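Local structure of pyruvate kinase (Toxoplasma gondii, 3GG8) at residues I250-L262 / A272-I286. The protein catalyses the last step of glycolysis, transferring the phosphoryl group of phosphoenolpyruvate to ADP to give pyruvate and ATP. Numbering follows the deposited sequence.
Sequences IRIIPKIENVEGL and ADGIMIARGDLGMEI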
loop_
_atom_site.group_PDB
_atom_site.type_symbol
_atom_site.label_atom_id
_atom_site.label_comp_id
_atom_site.label_asym_id
_atom_site.label_seq_id
_atom_site.Cartn_x
_atom_site.Cartn_y
_atom_site.Cartn_z
ATOM N N ILE C 250 -5.456 -35.634 21.793
ATOM C CA ILE C 250 -4.814 -36.100 20.567
ATOM C C ILE C 250 -5.305 -35.295 19.366
ATOM O O ILE C 250 -6.506 -35.027 19.216
ATOM C CB ILE C 250 -4.983 -37.635 20.365
ATOM C CG1 ILE C 250 -4.363 -38.394 21.540
ATOM C CG2 ILE C 250 -4.344 -38.104 19.059
ATOM C CD1 ILE C 250 -4.629 -39.864 21.501
ATOM N N ARG C 251 -4.353 -34.878 18.541
ATOM C CA ARG C 251 -4.641 -34.051 17.384
ATOM C C ARG C 251 -4.603 -34.890 16.092
ATOM O O ARG C 251 -3.802 -35.819 15.974
ATOM C CB ARG C 251 -3.655 -32.879 17.331
ATOM C CG ARG C 251 -3.793 -31.885 18.513
ATOM C CD ARG C 251 -5.210 -31.315 18.653
ATOM N NE ARG C 251 -5.432 -30.618 19.929
ATOM C CZ ARG C 251 -6.018 -31.173 20.992
ATOM N NH1 ARG C 251 -6.446 -32.425 20.923
ATOM N NH2 ARG C 251 -6.178 -30.484 22.119
ATOM N N ILE C 252 -5.497 -34.566 15.156
ATOM C CA ILE C 252 -5.697 -35.337 13.929
ATOM C C ILE C 252 -5.038 -34.667 12.728
ATOM O O ILE C 252 -5.302 -33.496 12.448
ATOM C CB ILE C 252 -7.215 -35.575 13.661
ATOM C CG1 ILE C 252 -7.869 -36.241 14.877
ATOM C CG2 ILE C 252 -7.445 -36.474 12.418
ATOM C CD1 ILE C 252 -9.375 -36.316 14.784
ATOM N N ILE C 253 -4.185 -35.418 12.027
ATOM C CA ILE C 253 -3.425 -34.894 10.877
ATOM C C ILE C 253 -3.713 -35.735 9.627
ATOM O O ILE C 253 -2.988 -36.686 9.342
ATOM C CB ILE C 253 -1.888 -34.882 11.136
ATOM C CG1 ILE C 253 -1.521 -34.128 12.425
ATOM C CG2 ILE C 253 -1.126 -34.348 9.900
ATOM C CD1 ILE C 253 -1.805 -32.600 12.393
ATOM N N PRO C 254 -4.784 -35.405 8.888
ATOM C CA PRO C 254 -5.106 -36.163 7.684
ATOM C C PRO C 254 -3.979 -36.107 6.649
ATOM O O PRO C 254 -3.348 -35.055 6.470
ATOM C CB PRO C 254 -6.351 -35.449 7.140
ATOM C CG PRO C 254 -6.927 -34.754 8.299
ATOM C CD PRO C 254 -5.765 -34.334 9.131
ATOM N N LYS C 255 -3.732 -37.245 6.005
ATOM C CA LYS C 255 -2.773 -37.343 4.919
ATOM C C LYS C 255 -3.521 -37.227 3.581
ATOM O O LYS C 255 -4.485 -37.965 3.319
ATOM C CB LYS C 255 -1.991 -38.666 5.010
ATOM C CG LYS C 255 -0.984 -38.714 6.165
ATOM C CD LYS C 255 -0.435 -40.119 6.445
ATOM C CE LYS C 255 0.395 -40.642 5.311
ATOM N NZ LYS C 255 0.973 -41.957 5.729
ATOM N N ILE C 256 -3.098 -36.271 2.759
ATOM C CA ILE C 256 -3.754 -36.038 1.478
ATOM C C ILE C 256 -2.915 -36.775 0.462
ATOM O O ILE C 256 -1.737 -36.438 0.278
ATOM C CB ILE C 256 -3.880 -34.529 1.111
ATOM C CG1 ILE C 256 -4.536 -33.715 2.244
ATOM C CG2 ILE C 256 -4.628 -34.328 -0.253
ATOM C CD1 ILE C 256 -5.981 -34.108 2.635
ATOM N N GLU C 257 -3.524 -37.788 -0.164
ATOM C CA GLU C 257 -2.824 -38.735 -1.038
ATOM C C GLU C 257 -3.482 -38.988 -2.397
ATOM O O GLU C 257 -2.849 -39.587 -3.274
ATOM C CB GLU C 257 -2.640 -40.084 -0.349
ATOM C CG GLU C 257 -2.231 -40.022 1.118
ATOM C CD GLU C 257 -1.677 -41.330 1.612
ATOM O OE1 GLU C 257 -1.959 -41.712 2.754
ATOM O OE2 GLU C 257 -0.945 -41.985 0.856
ATOM N N ASN C 258 -4.737 -38.568 -2.583
ATOM C CA ASN C 258 -5.379 -38.706 -3.897
ATOM C C ASN C 258 -6.285 -37.519 -4.269
ATOM O O ASN C 258 -6.288 -36.484 -3.584
ATOM C CB ASN C 258 -6.076 -40.083 -4.058
ATOM C CG ASN C 258 -7.365 -40.216 -3.249
ATOM O OD1 ASN C 258 -7.612 -39.467 -2.298
ATOM N ND2 ASN C 258 -8.198 -41.192 -3.631
ATOM N N VAL C 259 -7.012 -37.670 -5.378
ATOM C CA VAL C 259 -7.929 -36.654 -5.888
ATOM C C VAL C 259 -9.089 -36.328 -4.923
ATOM O O VAL C 259 -9.456 -35.163 -4.791
ATOM C CB VAL C 259 -8.423 -37.010 -7.334
ATOM C CG1 VAL C 259 -9.596 -36.107 -7.800
ATOM C CG2 VAL C 259 -7.258 -36.922 -8.318
ATOM N N GLU C 260 -9.656 -37.340 -4.257
ATOM C CA GLU C 260 -10.746 -37.115 -3.293
ATOM C C GLU C 260 -10.306 -36.224 -2.141
ATOM O O GLU C 260 -11.066 -35.355 -1.699
ATOM C CB GLU C 260 -11.297 -38.424 -2.718
ATOM C CG GLU C 260 -12.127 -39.251 -3.672
ATOM C CD GLU C 260 -13.357 -38.520 -4.203
ATOM O OE1 GLU C 260 -14.214 -38.076 -3.399
ATOM O OE2 GLU C 260 -13.460 -38.408 -5.440
ATOM N N GLY C 261 -9.094 -36.473 -1.647
ATOM C CA GLY C 261 -8.479 -35.651 -0.610
ATOM C C GLY C 261 -8.341 -34.223 -1.095
ATOM O O GLY C 261 -8.748 -33.296 -0.412
ATOM N N LEU C 262 -7.792 -34.059 -2.298
ATOM C CA LEU C 262 -7.664 -32.755 -2.929
ATOM C C LEU C 262 -9.007 -32.045 -3.135
ATOM O O LEU C 262 -9.172 -30.891 -2.739
ATOM C CB LEU C 262 -6.906 -32.885 -4.254
ATOM C CG LEU C 262 -5.417 -33.266 -4.158
ATOM C CD1 LEU C 262 -4.867 -33.584 -5.529
ATOM C CD2 LEU C 262 -4.591 -32.165 -3.507
ATOM N N ALA C 272 -9.754 -30.762 10.660
ATOM C CA ALA C 272 -8.485 -31.311 11.114
ATOM C C ALA C 272 -7.721 -30.348 12.003
ATOM O O ALA C 272 -8.041 -29.152 12.069
ATOM C CB ALA C 272 -7.636 -31.664 9.923
ATOM N N ASP C 273 -6.693 -30.878 12.665
ATOM C CA ASP C 273 -5.795 -30.076 13.470
ATOM C C ASP C 273 -4.544 -29.665 12.666
ATOM O O ASP C 273 -3.737 -28.852 13.110
ATOM C CB ASP C 273 -5.460 -30.825 14.760
ATOM C CG ASP C 273 -6.709 -31.133 15.583
ATOM O OD1 ASP C 273 -7.429 -30.173 15.950
ATOM O OD2 ASP C 273 -6.993 -32.328 15.847
ATOM N N GLY C 274 -4.424 -30.203 11.457
ATOM C CA GLY C 274 -3.276 -29.935 10.585
ATOM C C GLY C 274 -3.268 -30.947 9.459
ATOM O O GLY C 274 -4.089 -31.864 9.447
ATOM N N ILE C 275 -2.342 -30.780 8.520
ATOM C CA ILE C 275 -2.321 -31.569 7.286
ATOM C C ILE C 275 -0.935 -32.179 7.047
ATOM O O ILE C 275 0.090 -31.563 7.371
ATOM C CB ILE C 275 -2.763 -30.690 6.040
ATOM C CG1 ILE C 275 -4.257 -30.304 6.104
ATOM C CG2 ILE C 275 -2.381 -31.345 4.676
ATOM C CD1 ILE C 275 -5.251 -31.489 6.235
ATOM N N MET C 276 -0.912 -33.393 6.496
ATOM C CA MET C 276 0.315 -33.961 5.959
ATOM C C MET C 276 0.151 -34.138 4.442
ATOM O O MET C 276 -0.797 -34.783 3.980
ATOM C CB MET C 276 0.683 -35.271 6.669
ATOM C CG MET C 276 1.968 -35.910 6.146
ATOM S SD MET C 276 2.427 -37.476 6.883
ATOM C CE MET C 276 2.451 -37.092 8.649
ATOM N N ILE C 277 1.036 -33.502 3.676
ATOM C CA ILE C 277 1.033 -33.587 2.225
ATOM C C ILE C 277 1.962 -34.733 1.784
ATOM O O ILE C 277 3.179 -34.660 1.969
ATOM C CB ILE C 277 1.511 -32.248 1.595
ATOM C CG1 ILE C 277 0.680 -31.066 2.106
ATOM C CG2 ILE C 277 1.535 -32.322 0.038
ATOM C CD1 ILE C 277 1.243 -29.718 1.712
ATOM N N ALA C 278 1.382 -35.800 1.232
ATOM C CA ALA C 278 2.147 -36.947 0.748
ATOM C C ALA C 278 2.356 -36.806 -0.753
ATOM O O ALA C 278 1.566 -37.342 -1.548
ATOM C CB ALA C 278 1.422 -38.254 1.067
ATOM N N ARG C 279 3.425 -36.097 -1.129
ATOM C CA ARG C 279 3.730 -35.801 -2.535
ATOM C C ARG C 279 3.874 -37.029 -3.410
ATOM O O ARG C 279 3.319 -37.059 -4.491
ATOM C CB ARG C 279 5.007 -34.956 -2.681
ATOM C CG ARG C 279 4.909 -33.530 -2.170
ATOM C CD ARG C 279 5.604 -33.403 -0.824
ATOM N NE ARG C 279 6.985 -33.887 -0.860
ATOM C CZ ARG C 279 8.020 -33.192 -1.327
ATOM N NH1 ARG C 279 7.854 -31.967 -1.811
ATOM N NH2 ARG C 279 9.236 -33.730 -1.304
ATOM N N GLY C 280 4.635 -38.023 -2.957
ATOM C CA GLY C 280 4.892 -39.225 -3.739
ATOM C C GLY C 280 3.632 -40.004 -4.101
ATOM O O GLY C 280 3.499 -40.487 -5.220
ATOM N N ASP C 281 2.711 -40.135 -3.148
ATOM C CA ASP C 281 1.416 -40.771 -3.413
ATOM C C ASP C 281 0.549 -39.911 -4.341
ATOM O O ASP C 281 -0.087 -40.439 -5.266
ATOM C CB ASP C 281 0.708 -41.094 -2.107
ATOM C CG ASP C 281 1.620 -41.829 -1.129
ATOM O OD1 ASP C 281 2.354 -41.155 -0.387
ATOM O OD2 ASP C 281 1.634 -43.086 -1.118
ATOM N N LEU C 282 0.565 -38.591 -4.132
ATOM C CA LEU C 282 -0.200 -37.669 -4.980
ATOM C C LEU C 282 0.263 -37.770 -6.440
ATOM O O LEU C 282 -0.543 -37.643 -7.363
ATOM C CB LEU C 282 -0.079 -36.222 -4.475
ATOM C CG LEU C 282 -1.018 -35.776 -3.362
ATOM C CD1 LEU C 282 -0.548 -34.502 -2.675
ATOM C CD2 LEU C 282 -2.435 -35.618 -3.930
ATOM N N GLY C 283 1.563 -38.013 -6.627
ATOM C CA GLY C 283 2.160 -38.194 -7.950
ATOM C C GLY C 283 1.782 -39.501 -8.621
ATOM O O GLY C 283 2.074 -39.690 -9.813
ATOM N N MET C 284 1.137 -40.399 -7.864
ATOM C CA MET C 284 0.554 -41.643 -8.409
ATOM C C MET C 284 -0.907 -41.464 -8.810
ATOM O O MET C 284 -1.526 -42.398 -9.334
ATOM C CB MET C 284 0.603 -42.795 -7.390
ATOM C CG MET C 284 1.977 -43.259 -6.938
ATOM S SD MET C 284 3.072 -43.605 -8.306
ATOM C CE MET C 284 4.605 -43.774 -7.384
ATOM N N GLU C 285 -1.465 -40.282 -8.543
ATOM C CA GLU C 285 -2.916 -40.071 -8.638
ATOM C C GLU C 285 -3.289 -38.895 -9.535
ATOM O O GLU C 285 -4.445 -38.779 -9.953
ATOM C CB GLU C 285 -3.541 -39.864 -7.244
ATOM C CG GLU C 285 -3.252 -40.957 -6.199
ATOM C CD GLU C 285 -4.230 -42.110 -6.257
ATOM O OE1 GLU C 285 -5.300 -41.982 -6.907
ATOM O OE2 GLU C 285 -3.919 -43.150 -5.648
ATOM N N ILE C 286 -2.326 -37.999 -9.781
ATOM C CA ILE C 286 -2.517 -36.860 -10.671
ATOM C C ILE C 286 -1.281 -36.695 -11.569
ATOM O O ILE C 286 -0.218 -37.221 -11.255
ATOM C CB ILE C 286 -2.849 -35.513 -9.899
ATOM C CG1 ILE C 286 -1.634 -34.973 -9.130
ATOM C CG2 ILE C 286 -4.075 -35.650 -8.969
ATOM C CD1 ILE C 286 -1.839 -33.569 -8.570
HETATM O O HOH W 1 -7.522 -42.961 -5.663
HETATM O O HOH W 2 -6.799 -39.908 -7.418
#
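K255 and M276 pair side by side on neighbouring parallel strands, 251-256 and 275-278, of the eight-stranded TIM barrel. The chain passes through helices 259-263 and 265-271 between the strands, a right-handed beta-alpha-beta crossover. The strand axes come within 4.7 Å at 22°. M276 N donates an almost straight bond to P254 O (2.9 Å), and I256 N returns one to M276 O, nearly along the C=O axis. The bond from A278 N to I256 O is weak.

The apolar packing is tight. P254 CD presses on A272 CB at 3.4 Å. I253 CD1 lies against G274 CA. Inside the barrel, two trans torsions of M276 (chi1 -180°, chi2 -178°) lay SD beside K255 CG at 3.7 Å. The K255 amine continues to a salt bridge with D101 and a bond to S228. Beyond the strands, L282 CD2 packs on L262 CD1, and I286 CG2 on V259 CG2; L25 of a second subunit packs on V259 and I286.

At the partly exposed D281 edge, E257 OE2 lies 3.4 Å from D281 OD2; E257 OE1 accepts from F229 N. K255, E257 and D281 are consistent with the active-site end of the barrel, as in other pyruvate kinases. The E285 side is water-bridged: one water joins OE1 to N258 ND2, another to V259 N. N258 ND2 also bonds Q231, and E285 OE2 bonds N194.

The R251/D273 corner is polar and partly exposed. R251 NH1 bonds R248 O; D273 OD1 lies 4.5 Å from R251 NE, well out of the guanidinium plane. D273 N donates to I252 O (3.0 Å), while D273 OD2 uses its anti lone pair to accept from I252 N at 2.8 Å.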